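Local coordinates for protein multisubunit Na+/H+ antiporter, D subunit (Anoxybacillus flavithermus, PDB 6Z16) that probably serves as a membrane-embedded, ion-translocating subunit of a multisubunit complex that exchanges sodium ions for protons across the cell membrane, at residues V18-P23 / T106-S111. Residues are numbered along the deposited sequence; the frame is centred on the assembly and turned at random.
With PTY (phosphatidylethanolamine), chain Y.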
# COMPACT_ATOMS: atom_id res chain seq x y z
N VAL D 18 -3.69 -40.38 18.59
CA VAL D 18 -2.23 -40.45 18.70
C VAL D 18 -1.70 -41.79 18.24
O VAL D 18 -0.49 -41.96 18.17
CB VAL D 18 -1.70 -40.15 20.11
CG1 VAL D 18 -2.16 -38.78 20.56
CG2 VAL D 18 -2.10 -41.21 21.09
N LEU D 19 -2.57 -42.74 17.90
CA LEU D 19 -2.05 -43.95 17.30
C LEU D 19 -1.90 -43.82 15.80
O LEU D 19 -1.36 -44.73 15.16
CB LEU D 19 -2.94 -45.14 17.65
CG LEU D 19 -2.85 -45.59 19.11
CD1 LEU D 19 -3.96 -46.57 19.47
CD2 LEU D 19 -1.49 -46.20 19.39
N ILE D 20 -2.32 -42.69 15.22
CA ILE D 20 -2.20 -42.52 13.78
C ILE D 20 -0.75 -42.19 13.38
O ILE D 20 -0.30 -42.58 12.30
CB ILE D 20 -3.20 -41.44 13.32
CG1 ILE D 20 -4.62 -41.89 13.66
CG2 ILE D 20 -3.14 -41.19 11.82
CD1 ILE D 20 -5.67 -40.84 13.44
N PHE D 21 0.01 -41.55 14.28
CA PHE D 21 1.31 -40.99 13.93
C PHE D 21 2.37 -42.06 13.70
O PHE D 21 3.25 -41.89 12.84
CB PHE D 21 1.78 -40.02 15.01
CG PHE D 21 0.99 -38.76 15.08
CD1 PHE D 21 1.21 -37.74 14.18
CD2 PHE D 21 0.06 -38.57 16.08
CE1 PHE D 21 0.49 -36.57 14.25
CE2 PHE D 21 -0.66 -37.40 16.16
CZ PHE D 21 -0.44 -36.40 15.25
N PHE D 22 2.34 -43.16 14.44
CA PHE D 22 3.38 -44.19 14.36
C PHE D 22 2.77 -45.55 14.02
O PHE D 22 2.49 -46.37 14.90
CB PHE D 22 4.24 -44.22 15.63
CG PHE D 22 3.48 -44.15 16.95
CD1 PHE D 22 3.15 -42.93 17.51
CD2 PHE D 22 3.20 -45.29 17.68
CE1 PHE D 22 2.48 -42.86 18.72
CE2 PHE D 22 2.53 -45.23 18.87
CZ PHE D 22 2.17 -44.01 19.39
N PRO D 23 2.55 -45.83 12.73
CA PRO D 23 2.01 -47.14 12.35
C PRO D 23 3.03 -48.27 12.43
O PRO D 23 2.71 -49.36 12.90
CB PRO D 23 1.55 -46.93 10.90
CG PRO D 23 1.42 -45.46 10.76
CD PRO D 23 2.50 -44.89 11.60
N THR D 106 0.45 -53.32 11.49
CA THR D 106 1.12 -52.13 10.97
C THR D 106 0.12 -51.18 10.31
O THR D 106 0.35 -49.97 10.29
CB THR D 106 2.21 -52.50 9.97
OG1 THR D 106 1.64 -53.22 8.87
CG2 THR D 106 3.29 -53.32 10.61
N PHE D 107 -0.98 -51.70 9.77
CA PHE D 107 -1.97 -50.88 9.06
C PHE D 107 -3.14 -50.52 9.97
O PHE D 107 -4.27 -50.92 9.73
CB PHE D 107 -2.45 -51.62 7.82
CG PHE D 107 -1.47 -51.62 6.69
CD1 PHE D 107 -1.42 -50.56 5.81
CD2 PHE D 107 -0.59 -52.67 6.53
CE1 PHE D 107 -0.52 -50.55 4.77
CE2 PHE D 107 0.32 -52.67 5.49
CZ PHE D 107 0.35 -51.61 4.61
N TYR D 108 -2.83 -49.76 11.02
CA TYR D 108 -3.79 -48.94 11.78
C TYR D 108 -4.82 -49.76 12.54
O TYR D 108 -5.93 -49.28 12.76
CB TYR D 108 -4.49 -47.93 10.87
CG TYR D 108 -3.56 -46.91 10.29
CD1 TYR D 108 -3.26 -45.75 10.98
CD2 TYR D 108 -2.96 -47.12 9.06
CE1 TYR D 108 -2.40 -44.82 10.46
CE2 TYR D 108 -2.09 -46.20 8.53
CZ TYR D 108 -1.82 -45.06 9.23
OH TYR D 108 -0.95 -44.14 8.70
N TYR D 109 -4.47 -50.97 12.99
CA TYR D 109 -5.43 -51.86 13.63
C TYR D 109 -5.91 -51.32 14.97
O TYR D 109 -7.12 -51.33 15.26
CB TYR D 109 -4.81 -53.24 13.80
CG TYR D 109 -5.70 -54.21 14.52
CD1 TYR D 109 -6.78 -54.79 13.88
CD2 TYR D 109 -5.47 -54.55 15.85
CE1 TYR D 109 -7.60 -55.67 14.53
CE2 TYR D 109 -6.29 -55.42 16.51
CZ TYR D 109 -7.35 -55.98 15.85
OH TYR D 109 -8.16 -56.86 16.52
N TYR D 110 -4.99 -50.84 15.81
CA TYR D 110 -5.35 -50.41 17.15
C TYR D 110 -6.10 -49.09 17.15
O TYR D 110 -6.90 -48.84 18.06
CB TYR D 110 -4.09 -50.32 18.01
CG TYR D 110 -3.38 -51.64 18.11
CD1 TYR D 110 -3.83 -52.63 18.97
CD2 TYR D 110 -2.27 -51.91 17.32
CE1 TYR D 110 -3.18 -53.84 19.05
CE2 TYR D 110 -1.62 -53.11 17.40
CZ TYR D 110 -2.08 -54.08 18.26
OH TYR D 110 -1.43 -55.28 18.34
N SER D 111 -5.89 -48.27 16.11
CA SER D 111 -6.71 -47.08 15.93
C SER D 111 -8.16 -47.45 15.69
O SER D 111 -9.06 -46.87 16.30
CB SER D 111 -6.17 -46.27 14.75
OG SER D 111 -4.83 -45.88 14.96
C1 PTY Y . 7.34 -39.73 15.04
C2 PTY Y . 9.75 -45.70 9.99
C3 PTY Y . 10.66 -44.51 10.34
O4 PTY Y . 6.88 -39.98 16.38
C5 PTY Y . 8.65 -41.02 13.35
C6 PTY Y . 8.49 -40.67 14.80
O7 PTY Y . 8.20 -41.89 15.54
C8 PTY Y . 9.06 -42.24 16.50
O10 PTY Y . 10.10 -41.67 16.71
C11 PTY Y . 8.56 -43.42 17.27
C12 PTY Y . 8.97 -43.37 18.73
C13 PTY Y . 7.89 -43.90 19.65
C14 PTY Y . 6.58 -43.14 19.54
C15 PTY Y . 5.54 -43.56 20.55
C16 PTY Y . 5.83 -43.12 21.97
C17 PTY Y . 5.59 -41.65 22.19
C18 PTY Y . 4.14 -41.25 22.04
C19 PTY Y . 3.22 -41.88 23.07
C20 PTY Y . 1.85 -41.24 23.15
C30 PTY Y . 5.71 -39.44 16.74
C31 PTY Y . 5.29 -39.94 18.09
O30 PTY Y . 5.10 -38.67 16.06
C32 PTY Y . 4.74 -38.86 19.02
C33 PTY Y . 3.28 -38.55 18.78
C34 PTY Y . 2.85 -37.21 19.37
C35 PTY Y . 1.38 -36.89 19.18
C36 PTY Y . 1.07 -35.41 19.33
C37 PTY Y . 1.78 -34.53 18.31
P1 PTY Y . 10.53 -42.61 12.24
O11 PTY Y . 9.89 -43.67 11.23
O12 PTY Y . 11.62 -43.34 13.01
O13 PTY Y . 10.98 -41.39 11.52
O14 PTY Y . 9.36 -42.28 13.28
N1 PTY Y . 8.35 -45.32 10.20
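Tyr108, its CG anti to the carbonyl carbon (chi1 -65°), swings its ring from the N-cap of helix 109-124 toward Pro23, while Ile20, with CG2 anti to the backbone N, turns that methyl to the same ring. The pair exemplifies a loop packed against the N-terminal start of a helix, probably near the membrane boundary, in an Mrp antiporter protein of the family that includes the proton-pumping subunits of complex I: the loop that follows helix 7-18 lies against the start of helix 109-124 and the residues just before it. The phenol and the proline run side by side, Pro23 CB over one ring face near its rim and Pro23 CG 3.6 Å from Tyr108 CZ. Ile20 comes to the ring crosswise, CG2 lying 3.9 Å from Tyr108 CE1, and its carbonyl oxygen meets the ring edge, 3.6 Å from the same CE1. Farther along, Leu19 CD1 reaches Tyr110 CB obliquely at 4.0 Å; the phenol of Tyr110 leads away to a hydrogen bond with Glu105.

The far side of the turn faces lipid. The Phe22 ring lies flat under a phosphatidylethanolamine chain, whose C15 is 3.5 Å above the ring plane, over its centre. With an alanine here the acyl chain would probably lose the flat surface it rests on. Gln29 of helix 26-53 ties the turn from within the chain, its NE2 hydrogen-bonded to the carbonyl oxygens of Leu19 and Phe22. Beside the tyrosine, Lys69 and Leu805, each from a different neighbouring subunit, pack on both Ile20 and Tyr108. At the other end of the contact, Ser111 OG sits 3.4 Å from Leu19 CB.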